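Local coordinates for protein beta-N-acetylhexosaminidase (Arthrobacter aurescens, PDB 3RCN) that probably hydrolyses terminal non-reducing N-acetyl-D-hexosamine residues in N-acetyl-beta-D-hexosaminides, at residues 401-406 / 422-427; 275-280 / 458-463; 300-305 / 358-363; 139-144 / 480-485. One frame throughout, in Å; residues are numbered along the deposited sequence.

From the N terminus, the first segment met is 139-144 on the opening barrel strand. Its partner, 480-485, comes last, so contact 4 closes the longest loop and encloses the other three. Within it, 275-280 pairs with 458-463 in contact 2, linking two loops near the predicted active site. Inside that span lie two shorter closures in series: contact 3 (300-305 with 358-363) joins a helix end to the approach to a strand, and contact 1 (401-406 with 422-427) joins two loops. None of them cross. Contact 1 touches both outer closures: V422 packs on H460 of contact 2, and L406 on F482 of contact 4.

Contact 1 of 4, residues 401-406 / 422-427; sequences CPEHKL and VGFVTT
A loop-to-loop contact, part hydrophobic and part water-bridged, brings E403, H404 and K405 against F424 and T426 on the active-site side of the catalytic barrel. The first loop follows strand 397-400; the second leaves the short strand 422-423. F424 makes the dry half. With CG beside the backbone N and anti to the carbonyl carbon (chi1 -45°), its ring reaches across to the backbone and CB of H404: F424 CD2 is 3.7 Å from H404 CA, and F424 CE2 is 3.7 Å from H404 CB. E403 O sits at the edge of the same ring, near its plane. The imidazole of H404 turns away from F424 and stacks on Y535. The carboxylate of E403 forms a salt bridge with R533, and the side chain of E403 is about 7 Å from that of E316, the predicted proton donor.

T426 makes the wet half. Its methyl CG2 faces K405 O, and its hydroxyl meets two waters. One water donates to E403 O at 2.8 Å and lies 3.2 Å from T426 OG1. The other donates to H404 O at 2.7 Å and to V425 O at 3.0 Å, and is also hydrogen-bonded to T426 OG1. Within the first loop, P402 O accepts from both K405 N and L406 N, which curls the chain into a turn. The polar link between the two segments therefore runs through two bound waters, which give the carbonyls of E403 and H404 donors that the second segment does not supply directly.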
loop_
_atom_site.group_PDB
_atom_site.type_symbol
_atom_site.label_atom_id
_atom_site.label_comp_id
_atom_site.label_asym_id
_atom_site.label_seq_id
_atom_site.Cartn_x
_atom_site.Cartn_y
_atom_site.Cartn_z
ATOM N N CYS A 401 -0.735 5.204 28.155
ATOM C CA CYS A 401 0.111 5.590 27.051
ATOM C C CYS A 401 0.967 6.770 27.469
ATOM O O CYS A 401 0.749 7.894 27.020
ATOM C CB CYS A 401 -0.723 5.931 25.816
ATOM S SG CYS A 401 -2.196 6.910 26.131
ATOM N N PRO A 402 1.941 6.525 28.350
ATOM C CA PRO A 402 2.786 7.613 28.860
ATOM C C PRO A 402 3.541 8.299 27.726
ATOM O O PRO A 402 4.121 7.618 26.890
ATOM C CB PRO A 402 3.771 6.895 29.787
ATOM C CG PRO A 402 3.142 5.576 30.092
ATOM C CD PRO A 402 2.310 5.214 28.904
ATOM N N GLU A 403 3.527 9.628 27.708
ATOM C CA GLU A 403 4.222 10.406 26.694
ATOM C C GLU A 403 5.731 10.176 26.701
ATOM O O GLU A 403 6.386 10.346 25.688
ATOM C CB GLU A 403 3.937 11.899 26.876
ATOM C CG GLU A 403 4.658 12.804 25.868
ATOM C CD GLU A 403 4.617 14.287 26.249
ATOM O OE1 GLU A 403 4.212 14.620 27.389
ATOM O OE2 GLU A 403 5.004 15.122 25.404
ATOM N N HIS A 404 6.295 9.826 27.848
ATOM C CA HIS A 404 7.743 9.663 27.923
ATOM C C HIS A 404 8.192 8.217 27.726
ATOM O O HIS A 404 9.373 7.895 27.882
ATOM C CB HIS A 404 8.317 10.273 29.202
ATOM C CG HIS A 404 7.710 9.734 30.455
ATOM N ND1 HIS A 404 6.410 10.003 30.828
ATOM C CD2 HIS A 404 8.228 8.953 31.432
ATOM C CE1 HIS A 404 6.151 9.405 31.978
ATOM N NE2 HIS A 404 7.238 8.761 32.366
ATOM N N LYS A 405 7.237 7.348 27.411
ATOM C CA LYS A 405 7.506 5.927 27.196
ATOM C C LYS A 405 7.042 5.447 25.823
ATOM O O LYS A 405 7.814 4.934 25.034
ATOM C CB LYS A 405 6.825 5.085 28.280
ATOM C CG LYS A 405 7.317 5.338 29.696
ATOM C CD LYS A 405 8.819 5.125 29.799
ATOM C CE LYS A 405 9.266 5.145 31.246
ATOM N NZ LYS A 405 8.760 6.350 31.951
ATOM N N LEU A 406 5.737 5.554 25.607
ATOM C CA LEU A 406 5.020 4.975 24.478
ATOM C C LEU A 406 4.744 5.844 23.240
ATOM O O LEU A 406 3.881 5.483 22.432
ATOM C CB LEU A 406 3.761 4.260 24.960
ATOM C CG LEU A 406 4.077 3.105 25.912
ATOM C CD1 LEU A 406 2.848 2.255 26.157
ATOM C CD2 LEU A 406 5.198 2.258 25.352
ATOM N N VAL A 422 12.611 14.675 17.633
ATOM C CA VAL A 422 11.689 15.377 18.505
ATOM C C VAL A 422 11.367 14.500 19.704
ATOM O O VAL A 422 11.477 13.278 19.637
ATOM C CB VAL A 422 10.357 15.752 17.799
ATOM C CG1 VAL A 422 10.574 16.808 16.721
ATOM C CG2 VAL A 422 9.659 14.517 17.238
ATOM N N GLY A 423 10.973 15.125 20.803
ATOM C CA GLY A 423 10.605 14.383 21.986
ATOM C C GLY A 423 11.823 13.819 22.680
ATOM O O GLY A 423 12.953 14.220 22.405
ATOM N N PHE A 424 11.569 12.906 23.609
ATOM C CA PHE A 424 12.608 12.242 24.382
ATOM C C PHE A 424 13.251 11.120 23.583
ATOM O O PHE A 424 12.639 10.587 22.654
ATOM C CB PHE A 424 12.015 11.676 25.673
ATOM C CG PHE A 424 11.095 12.628 26.383
ATOM C CD1 PHE A 424 11.583 13.792 26.942
ATOM C CD2 PHE A 424 9.739 12.359 26.477
ATOM C CE1 PHE A 424 10.739 14.671 27.585
ATOM C CE2 PHE A 424 8.893 13.233 27.127
ATOM C CZ PHE A 424 9.395 14.389 27.682
ATOM N N VAL A 425 14.476 10.747 23.941
ATOM C CA VAL A 425 15.045 9.565 23.324
ATOM C C VAL A 425 14.258 8.389 23.861
ATOM O O VAL A 425 14.250 8.146 25.063
ATOM C CB VAL A 425 16.523 9.353 23.718
ATOM C CG1 VAL A 425 17.044 8.025 23.143
ATOM C CG2 VAL A 425 17.382 10.527 23.256
ATOM N N THR A 426 13.633 7.631 22.968
ATOM C CA THR A 426 12.888 6.457 23.382
ATOM C C THR A 426 13.390 5.282 22.566
ATOM O O THR A 426 13.072 5.154 21.375
ATOM C CB THR A 426 11.400 6.638 23.062
ATOM O OG1 THR A 426 10.934 7.894 23.581
ATOM C CG2 THR A 426 10.582 5.467 23.618
ATOM N N THR A 427 14.095 4.368 23.217
ATOM C CA THR A 427 14.840 3.384 22.454
ATOM C C THR A 427 14.118 2.054 22.446
ATOM O O THR A 427 13.116 1.868 23.141
ATOM C CB THR A 427 16.241 3.174 23.051
ATOM O OG1 THR A 427 16.119 2.583 24.351
ATOM C CG2 THR A 427 16.971 4.500 23.174
HETATM O O HOH W 1 7.848 8.393 24.348
HETATM O O HOH W 2 11.454 7.747 26.206
#

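Contact 2 of 4, residues 275-280 / 458-463; sequences TRWGIN and SEHLDS. With SO4 (sulfate ion), chain B.
Two loops at the rim of the predicted active site meet where the indole of W277 lies against E459 and H460. W277 CG stands beside its backbone N, anti to the carbonyl carbon (chi1 -43°), which carries the ring across to the second loop. E459 CB sits over the face of the five-membered ring, 3.8 Å from its centroid, in a CH-pi contact, and E459 CG lies 3.6 Å from W277 CD2. H460 turns an edge to that face in an offset T-shaped pair, planes at 89°, the centroids of the W277 five-membered ring and the H460 ring 5.1 Å apart. A water joins the loops, accepting from G278 N and donating to E459 OE2. On the backbone side, R276 grips W277 O side-on with NE and NH2. With W277 cut back to alanine, E459 CB and the H460 edge would probably lose the surface they pack on. S463 OG donates to a sulfate, probably from the crystallisation liquor, at 2.7 Å from its O2. The side chain of E459 is about 8 Å from that of E316, the predicted proton donor. Such loops crown the C-terminal end of a TIM barrel, where glycoside hydrolases of this type carry their active site.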
loop_
_atom_site.group_PDB
_atom_site.type_symbol
_atom_site.label_atom_id
_atom_site.label_comp_id
_atom_site.label_asym_id
_atom_site.label_seq_id
_atom_site.Cartn_x
_atom_site.Cartn_y
_atom_site.Cartn_z
ATOM N N THR A 275 -1.842 25.342 8.892
ATOM C CA THR A 275 -0.650 24.829 8.209
ATOM C C THR A 275 0.564 24.486 9.094
ATOM O O THR A 275 1.608 24.061 8.583
ATOM C CB THR A 275 -0.196 25.751 7.052
ATOM O OG1 THR A 275 0.372 26.947 7.583
ATOM C CG2 THR A 275 -1.362 26.097 6.166
ATOM N N ARG A 276 0.438 24.649 10.409
ATOM C CA ARG A 276 1.583 24.418 11.291
ATOM C C ARG A 276 1.253 23.447 12.401
ATOM O O ARG A 276 0.089 23.084 12.593
ATOM C CB ARG A 276 2.137 25.722 11.868
ATOM C CG ARG A 276 1.082 26.633 12.469
ATOM C CD ARG A 276 1.662 27.512 13.564
ATOM N NE ARG A 276 1.895 26.762 14.797
ATOM C CZ ARG A 276 2.087 27.327 15.988
ATOM N NH1 ARG A 276 2.065 28.650 16.110
ATOM N NH2 ARG A 276 2.288 26.575 17.059
ATOM N N TRP A 277 2.292 22.985 13.090
ATOM C CA TRP A 277 2.115 22.068 14.211
ATOM C C TRP A 277 1.917 22.800 15.545
ATOM O O TRP A 277 1.928 24.029 15.597
ATOM C CB TRP A 277 3.304 21.101 14.304
ATOM C CG TRP A 277 3.753 20.540 12.938
ATOM C CD1 TRP A 277 5.018 20.545 12.436
ATOM C CD2 TRP A 277 2.929 19.922 11.928
ATOM N NE1 TRP A 277 5.038 19.972 11.194
ATOM C CE2 TRP A 277 3.769 19.585 10.856
ATOM C CE3 TRP A 277 1.566 19.626 11.830
ATOM C CZ2 TRP A 277 3.294 18.961 9.697
ATOM C CZ3 TRP A 277 1.096 19.012 10.683
ATOM C CH2 TRP A 277 1.957 18.687 9.632
ATOM N N GLY A 278 1.737 22.027 16.612
ATOM C CA GLY A 278 1.722 22.554 17.963
ATOM C C GLY A 278 0.331 22.801 18.498
ATOM O O GLY A 278 -0.648 22.269 17.973
ATOM N N ILE A 279 0.242 23.610 19.549
ATOM C CA ILE A 279 -1.040 23.873 20.190
ATOM C C ILE A 279 -1.711 25.141 19.653
ATOM O O ILE A 279 -1.100 26.209 19.568
ATOM C CB ILE A 279 -0.909 23.911 21.724
ATOM C CG1 ILE A 279 -0.332 22.587 22.229
ATOM C CG2 ILE A 279 -2.262 24.186 22.388
ATOM C CD1 ILE A 279 -0.189 22.527 23.734
ATOM N N ASN A 280 -2.974 24.989 19.271
ATOM C CA ASN A 280 -3.749 26.061 18.683
ATOM C C ASN A 280 -4.571 26.830 19.726
ATOM O O ASN A 280 -5.342 26.241 20.489
ATOM C CB ASN A 280 -4.687 25.480 17.629
ATOM C CG ASN A 280 -5.028 26.474 16.555
ATOM O OD1 ASN A 280 -4.786 27.669 16.704
ATOM N ND2 ASN A 280 -5.586 25.990 15.460
ATOM N N SER A 458 1.719 12.020 13.579
ATOM C CA SER A 458 2.176 12.080 12.190
ATOM C C SER A 458 2.719 13.412 11.666
ATOM O O SER A 458 2.930 13.543 10.462
ATOM C CB SER A 458 1.165 11.453 11.222
ATOM O OG SER A 458 0.014 12.261 11.071
ATOM N N GLU A 459 2.896 14.402 12.539
ATOM C CA GLU A 459 3.375 15.714 12.099
ATOM C C GLU A 459 4.550 15.578 11.144
ATOM O O GLU A 459 4.579 16.192 10.075
ATOM C CB GLU A 459 3.871 16.559 13.289
ATOM C CG GLU A 459 2.804 17.128 14.192
ATOM C CD GLU A 459 2.508 16.239 15.396
ATOM O OE1 GLU A 459 2.795 15.021 15.337
ATOM O OE2 GLU A 459 1.992 16.764 16.405
ATOM N N HIS A 460 5.538 14.794 11.557
ATOM C CA HIS A 460 6.754 14.631 10.777
ATOM C C HIS A 460 6.826 13.381 9.897
ATOM O O HIS A 460 7.794 13.206 9.157
ATOM C CB HIS A 460 7.950 14.720 11.714
ATOM C CG HIS A 460 7.869 15.893 12.632
ATOM N ND1 HIS A 460 7.661 17.175 12.171
ATOM C CD2 HIS A 460 7.927 15.979 13.979
ATOM C CE1 HIS A 460 7.624 18.006 13.196
ATOM N NE2 HIS A 460 7.775 17.306 14.304
ATOM N N LEU A 461 5.815 12.518 9.956
ATOM C CA LEU A 461 5.873 11.349 9.110
ATOM C C LEU A 461 4.940 11.604 7.933
ATOM O O LEU A 461 3.734 11.347 7.995
ATOM C CB LEU A 461 5.410 10.135 9.926
ATOM C CG LEU A 461 5.885 10.185 11.391
ATOM C CD1 LEU A 461 5.213 9.137 12.243
ATOM C CD2 LEU A 461 7.424 10.083 11.522
ATOM N N ASP A 462 5.557 11.975 6.815
ATOM C CA ASP A 462 4.840 12.443 5.629
ATOM C C ASP A 462 4.657 11.387 4.530
ATOM O O ASP A 462 4.185 11.698 3.440
ATOM C CB ASP A 462 5.460 13.732 5.087
ATOM C CG ASP A 462 6.935 13.590 4.791
ATOM O OD1 ASP A 462 7.574 12.673 5.360
ATOM O OD2 ASP A 462 7.450 14.396 3.985
ATOM N N SER A 463 5.108 10.168 4.799
ATOM C CA SER A 463 4.803 9.038 3.943
ATOM C C SER A 463 4.564 7.835 4.829
ATOM O O SER A 463 4.991 7.831 5.984
ATOM C CB SER A 463 5.962 8.749 2.980
ATOM O OG SER A 463 7.104 8.312 3.689
HETATM S S SO4 B . 9.831 8.783 1.069
HETATM O O1 SO4 B . 11.283 8.823 0.901
HETATM O O2 SO4 B . 9.511 8.354 2.425
HETATM O O3 SO4 B . 9.302 10.123 0.837
HETATM O O4 SO4 B . 9.233 7.857 0.110
HETATM O O HOH W 3 0.828 19.441 16.371
#

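Contact 3 of 4, residues 300-305 / 358-363; sequences EVVEIF and HGRATS
V302 and R360 form the tight part of this contact, at the end of helix 288-304. The arginine chain bends at chi2 (-59°) and lays one face of its guanidinium against the valine: V302 CG2 stands over the centre of that face, 3.7 Å from R360 CZ. At the edge of the same group, R360 NH1 donates to F305 O at 2.8 Å in an almost straight bond (174°), with the oxygen in the guanidinium plane and the donor in the carbonyl plane. R360 NH2 reaches V302 O at 3.1 Å, but this second bond is weak. NH1 also serves S307 O, so one side chain collects carbonyls from the last turn and the loop that follows it. Replacing R360 by a leucine is likely to leave F305 O without its straight donor and to take away the flat surface against V302 CG2.

The other side is looser. H358, partly exposed, offers V302 CG1 one ring face, with the methyl offset toward the rim and 3.7 Å from ND1; its NE2 is held by D299. Beyond it, G359 is exposed. G359 ends helix 342-357 in a Schellman motif, after which the chain passes R360 and enters strand 361-364. One helix end thus packs against the next helix-to-strand turn, an arrangement characteristic of the alternating helices and strands of a TIM barrel.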
loop_
_atom_site.group_PDB
_atom_site.type_symbol
_atom_site.label_atom_id
_atom_site.label_comp_id
_atom_site.label_asym_id
_atom_site.label_seq_id
_atom_site.Cartn_x
_atom_site.Cartn_y
_atom_site.Cartn_z
ATOM N N GLU A 300 -23.364 10.081 12.542
ATOM C CA GLU A 300 -22.798 9.339 11.423
ATOM C C GLU A 300 -21.645 8.452 11.872
ATOM O O GLU A 300 -21.554 7.304 11.446
ATOM C CB GLU A 300 -22.417 10.263 10.263
ATOM C CG GLU A 300 -23.646 10.978 9.713
ATOM C CD GLU A 300 -23.399 11.708 8.410
ATOM O OE1 GLU A 300 -22.644 11.180 7.556
ATOM O OE2 GLU A 300 -23.975 12.811 8.237
ATOM N N VAL A 301 -20.790 8.960 12.756
ATOM C CA VAL A 301 -19.684 8.154 13.266
ATOM C C VAL A 301 -20.195 6.829 13.803
ATOM O O VAL A 301 -19.651 5.767 13.517
ATOM C CB VAL A 301 -18.952 8.847 14.415
ATOM C CG1 VAL A 301 -17.992 7.865 15.107
ATOM C CG2 VAL A 301 -18.231 10.081 13.921
ATOM N N VAL A 302 -21.266 6.905 14.576
ATOM C CA VAL A 302 -21.762 5.749 15.304
ATOM C C VAL A 302 -22.393 4.717 14.372
ATOM O O VAL A 302 -22.423 3.521 14.673
ATOM C CB VAL A 302 -22.699 6.210 16.447
ATOM C CG1 VAL A 302 -24.050 5.499 16.410
ATOM C CG2 VAL A 302 -22.000 6.035 17.764
ATOM N N GLU A 303 -22.871 5.192 13.227
ATOM C CA GLU A 303 -23.355 4.328 12.157
ATOM C C GLU A 303 -22.206 3.540 11.479
ATOM O O GLU A 303 -22.356 2.363 11.146
ATOM C CB GLU A 303 -24.119 5.169 11.127
ATOM C CG GLU A 303 -24.840 4.356 10.068
ATOM C CD GLU A 303 -25.867 3.411 10.667
ATOM O OE1 GLU A 303 -26.487 3.788 11.688
ATOM O OE2 GLU A 303 -26.047 2.291 10.128
ATOM N N ILE A 304 -21.071 4.204 11.270
ATOM C CA ILE A 304 -19.895 3.597 10.645
ATOM C C ILE A 304 -19.073 2.669 11.555
ATOM O O ILE A 304 -18.738 1.551 11.165
ATOM C CB ILE A 304 -18.943 4.689 10.096
ATOM C CG1 ILE A 304 -19.699 5.677 9.193
ATOM C CG2 ILE A 304 -17.759 4.057 9.405
ATOM C CD1 ILE A 304 -20.501 5.008 8.099
ATOM N N PHE A 305 -18.742 3.156 12.752
ATOM C CA PHE A 305 -17.907 2.442 13.726
ATOM C C PHE A 305 -18.743 1.800 14.833
ATOM O O PHE A 305 -19.321 2.501 15.668
ATOM C CB PHE A 305 -16.918 3.407 14.395
ATOM C CG PHE A 305 -16.022 4.123 13.437
ATOM C CD1 PHE A 305 -16.439 5.292 12.821
ATOM C CD2 PHE A 305 -14.762 3.624 13.143
ATOM C CE1 PHE A 305 -15.609 5.950 11.922
ATOM C CE2 PHE A 305 -13.929 4.271 12.242
ATOM C CZ PHE A 305 -14.341 5.440 11.633
ATOM N N HIS A 358 -26.677 6.604 22.519
ATOM C CA HIS A 358 -26.408 5.604 21.480
ATOM C C HIS A 358 -25.762 4.336 22.006
ATOM O O HIS A 358 -25.414 3.452 21.229
ATOM C CB HIS A 358 -25.487 6.166 20.405
ATOM C CG HIS A 358 -26.173 7.048 19.418
ATOM N ND1 HIS A 358 -27.014 6.556 18.444
ATOM C CD2 HIS A 358 -26.130 8.389 19.240
ATOM C CE1 HIS A 358 -27.465 7.558 17.709
ATOM N NE2 HIS A 358 -26.941 8.681 18.170
ATOM N N GLY A 359 -25.547 4.263 23.313
ATOM C CA GLY A 359 -25.021 3.046 23.901
ATOM C C GLY A 359 -23.509 2.927 23.894
ATOM O O GLY A 359 -22.964 1.848 24.127
ATOM N N ARG A 360 -22.828 4.043 23.662
ATOM C CA ARG A 360 -21.376 4.043 23.638
ATOM C C ARG A 360 -20.760 4.746 24.832
ATOM O O ARG A 360 -21.225 5.811 25.254
ATOM C CB ARG A 360 -20.863 4.715 22.356
ATOM C CG ARG A 360 -21.571 4.274 21.083
ATOM C CD ARG A 360 -21.464 2.769 20.835
ATOM N NE ARG A 360 -22.252 2.406 19.660
ATOM C CZ ARG A 360 -21.767 2.358 18.420
ATOM N NH1 ARG A 360 -20.485 2.623 18.193
ATOM N NH2 ARG A 360 -22.564 2.033 17.405
ATOM N N ALA A 361 -19.700 4.146 25.362
ATOM C CA ALA A 361 -18.842 4.794 26.341
ATOM C C ALA A 361 -17.970 5.827 25.630
ATOM O O ALA A 361 -17.778 5.753 24.424
ATOM C CB ALA A 361 -17.987 3.767 27.039
ATOM N N THR A 362 -17.449 6.794 26.376
ATOM C CA THR A 362 -16.590 7.835 25.809
ATOM C C THR A 362 -15.130 7.602 26.163
ATOM O O THR A 362 -14.804 7.063 27.223
ATOM C CB THR A 362 -16.996 9.237 26.305
ATOM O OG1 THR A 362 -18.224 9.623 25.686
ATOM C CG2 THR A 362 -15.941 10.275 25.962
ATOM N N SER A 363 -14.247 7.995 25.259
ATOM C CA SER A 363 -12.826 7.921 25.525
ATOM C C SER A 363 -12.240 9.339 25.468
ATOM O O SER A 363 -12.591 10.122 24.584
ATOM C CB SER A 363 -12.170 6.998 24.501
ATOM O OG SER A 363 -10.779 6.899 24.723
#

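Contact 4 of 4, residues 139-144 / 480-485; sequences GYRGTM and EVFWSN
Strand 140-146 passes the last turn of helix 474-483 with the CA atoms of R141 and F482 5.8 Å apart, the nearest backbone approach of the two segments. This is strand-to-helix packing in the TIM barrel: the strand is the first of the barrel and pairs with strand 449-456, while the helix follows that later strand in sequence, so the contact sits where the start and end of the barrel come together.

F482 points toward the strand. Its CB lies 3.7 Å from R141 CG, its CD2 reaches R141 CA, and G142 O is at the ring edge, in plane, 3.7 Å from F482 CE2. A452 of strand 449-456 also touches this phenylalanine, which therefore packs on both neighbouring strands. R141 slides past F482 in the opposite direction, with its CD 3.6 Å from F482 O, then bends at chi3 (-65°) so that the guanidinium comes to W483. The arginine is buried but well supplied with partners: NE bonds to K168 O, and NH2 bonds to F138 O and forms a salt bridge with E78 in the N-terminal domain. W483 NE1 is held by D134, at the end of strand 125-134, so this corner of the barrel is tied to the preceding domain from both residues.

The two flat groups stand nearly perpendicular, with planes 84° apart. The six-membered side of the indole meets one guanidinium face edge-on: W483 CE3 lies 3.5 Å from R141 NE, and W483 CZ3 lies 3.6 Å from R141 NH1.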
loop_
_atom_site.group_PDB
_atom_site.type_symbol
_atom_site.label_atom_id
_atom_site.label_comp_id
_atom_site.label_asym_id
_atom_site.label_seq_id
_atom_site.Cartn_x
_atom_site.Cartn_y
_atom_site.Cartn_z
ATOM N N GLY A 139 -5.853 -7.029 28.082
ATOM C CA GLY A 139 -6.979 -7.246 27.196
ATOM C C GLY A 139 -7.098 -6.149 26.157
ATOM O O GLY A 139 -7.743 -6.332 25.132
ATOM N N TYR A 140 -6.516 -4.988 26.446
ATOM C CA TYR A 140 -6.539 -3.885 25.511
ATOM C C TYR A 140 -5.095 -3.604 25.114
ATOM O O TYR A 140 -4.319 -3.083 25.925
ATOM C CB TYR A 140 -7.193 -2.683 26.204
ATOM C CG TYR A 140 -7.240 -1.387 25.416
ATOM C CD1 TYR A 140 -8.456 -0.763 25.142
ATOM C CD2 TYR A 140 -6.072 -0.768 24.979
ATOM C CE1 TYR A 140 -8.507 0.446 24.449
ATOM C CE2 TYR A 140 -6.116 0.434 24.278
ATOM C CZ TYR A 140 -7.340 1.033 24.012
ATOM O OH TYR A 140 -7.393 2.218 23.305
ATOM N N ARG A 141 -4.731 -3.973 23.881
ATOM C CA ARG A 141 -3.374 -3.758 23.394
ATOM C C ARG A 141 -3.469 -2.892 22.143
ATOM O O ARG A 141 -3.797 -3.367 21.051
ATOM C CB ARG A 141 -2.758 -5.120 23.078
ATOM C CG ARG A 141 -2.979 -6.138 24.208
ATOM C CD ARG A 141 -2.462 -7.547 23.916
ATOM N NE ARG A 141 -3.166 -8.188 22.810
ATOM C CZ ARG A 141 -4.415 -8.654 22.862
ATOM N NH1 ARG A 141 -4.961 -9.230 21.791
ATOM N NH2 ARG A 141 -5.125 -8.549 23.976
ATOM N N GLY A 142 -3.117 -1.625 22.315
ATOM C CA GLY A 142 -3.477 -0.624 21.341
ATOM C C GLY A 142 -2.373 -0.058 20.493
ATOM O O GLY A 142 -1.198 -0.178 20.819
ATOM N N THR A 143 -2.778 0.638 19.441
ATOM C CA THR A 143 -1.911 1.541 18.716
ATOM C C THR A 143 -2.789 2.670 18.226
ATOM O O THR A 143 -3.904 2.451 17.734
ATOM C CB THR A 143 -1.258 0.876 17.476
ATOM O OG1 THR A 143 -0.401 -0.194 17.891
ATOM C CG2 THR A 143 -0.443 1.891 16.714
HETATM N N MSE A 144 -2.275 3.879 18.334
HETATM C CA MSE A 144 -2.957 5.015 17.756
HETATM C C MSE A 144 -2.256 5.439 16.486
HETATM O O MSE A 144 -1.036 5.406 16.384
HETATM C CB MSE A 144 -2.977 6.175 18.721
HETATM C CG MSE A 144 -3.996 7.203 18.351
HETATM SE SE MSE A 144 -3.343 8.972 18.754
HETATM C CE MSE A 144 -2.073 9.078 17.283
ATOM N N GLU A 480 5.063 -7.315 22.578
ATOM C CA GLU A 480 5.428 -8.351 23.543
ATOM C C GLU A 480 5.097 -7.911 24.970
ATOM O O GLU A 480 4.550 -8.674 25.770
ATOM C CB GLU A 480 6.908 -8.726 23.425
ATOM C CG GLU A 480 7.311 -9.825 24.392
ATOM C CD GLU A 480 8.411 -10.742 23.866
ATOM O OE1 GLU A 480 8.226 -11.332 22.782
ATOM O OE2 GLU A 480 9.451 -10.884 24.546
ATOM N N VAL A 481 5.439 -6.667 25.282
ATOM C CA VAL A 481 5.107 -6.098 26.575
ATOM C C VAL A 481 3.602 -6.218 26.836
ATOM O O VAL A 481 3.195 -6.552 27.940
ATOM C CB VAL A 481 5.573 -4.625 26.679
ATOM C CG1 VAL A 481 5.042 -3.972 27.949
ATOM C CG2 VAL A 481 7.102 -4.532 26.602
ATOM N N PHE A 482 2.781 -5.983 25.812
ATOM C CA PHE A 482 1.321 -6.062 25.961
ATOM C C PHE A 482 0.768 -7.483 26.016
ATOM O O PHE A 482 -0.218 -7.736 26.704
ATOM C CB PHE A 482 0.601 -5.327 24.827
ATOM C CG PHE A 482 0.869 -3.853 24.787
ATOM C CD1 PHE A 482 1.723 -3.265 25.701
ATOM C CD2 PHE A 482 0.263 -3.054 23.823
ATOM C CE1 PHE A 482 1.968 -1.898 25.661
ATOM C CE2 PHE A 482 0.505 -1.695 23.770
ATOM C CZ PHE A 482 1.360 -1.113 24.694
ATOM N N TRP A 483 1.300 -8.361 25.173
ATOM C CA TRP A 483 0.872 -9.757 25.135
ATOM C C TRP A 483 1.480 -10.731 26.160
ATOM O O TRP A 483 0.755 -11.440 26.864
ATOM C CB TRP A 483 1.056 -10.330 23.716
ATOM C CG TRP A 483 0.554 -11.717 23.616
ATOM C CD1 TRP A 483 1.214 -12.855 23.973
ATOM C CD2 TRP A 483 -0.744 -12.123 23.182
ATOM N NE1 TRP A 483 0.415 -13.951 23.759
ATOM C CE2 TRP A 483 -0.795 -13.528 23.276
ATOM C CE3 TRP A 483 -1.869 -11.436 22.722
ATOM C CZ2 TRP A 483 -1.924 -14.258 22.927
ATOM C CZ3 TRP A 483 -2.990 -12.161 22.376
ATOM C CH2 TRP A 483 -3.011 -13.559 22.480
ATOM N N SER A 484 2.806 -10.734 26.264
ATOM C CA SER A 484 3.496 -11.857 26.891
ATOM C C SER A 484 3.511 -11.798 28.411
ATOM O O SER A 484 2.949 -10.902 29.017
ATOM C CB SER A 484 4.945 -11.977 26.395
ATOM O OG SER A 484 5.017 -11.966 24.986
ATOM N N ASN A 485 4.189 -12.777 28.997
ATOM C CA ASN A 485 4.407 -12.889 30.427
ATOM C C ASN A 485 5.605 -12.033 30.869
ATOM O O ASN A 485 6.729 -12.213 30.387
ATOM C CB ASN A 485 4.616 -14.374 30.773
ATOM C CG ASN A 485 4.871 -14.623 32.253
ATOM O OD1 ASN A 485 4.767 -13.722 33.086
ATOM N ND2 ASN A 485 5.192 -15.865 32.588
#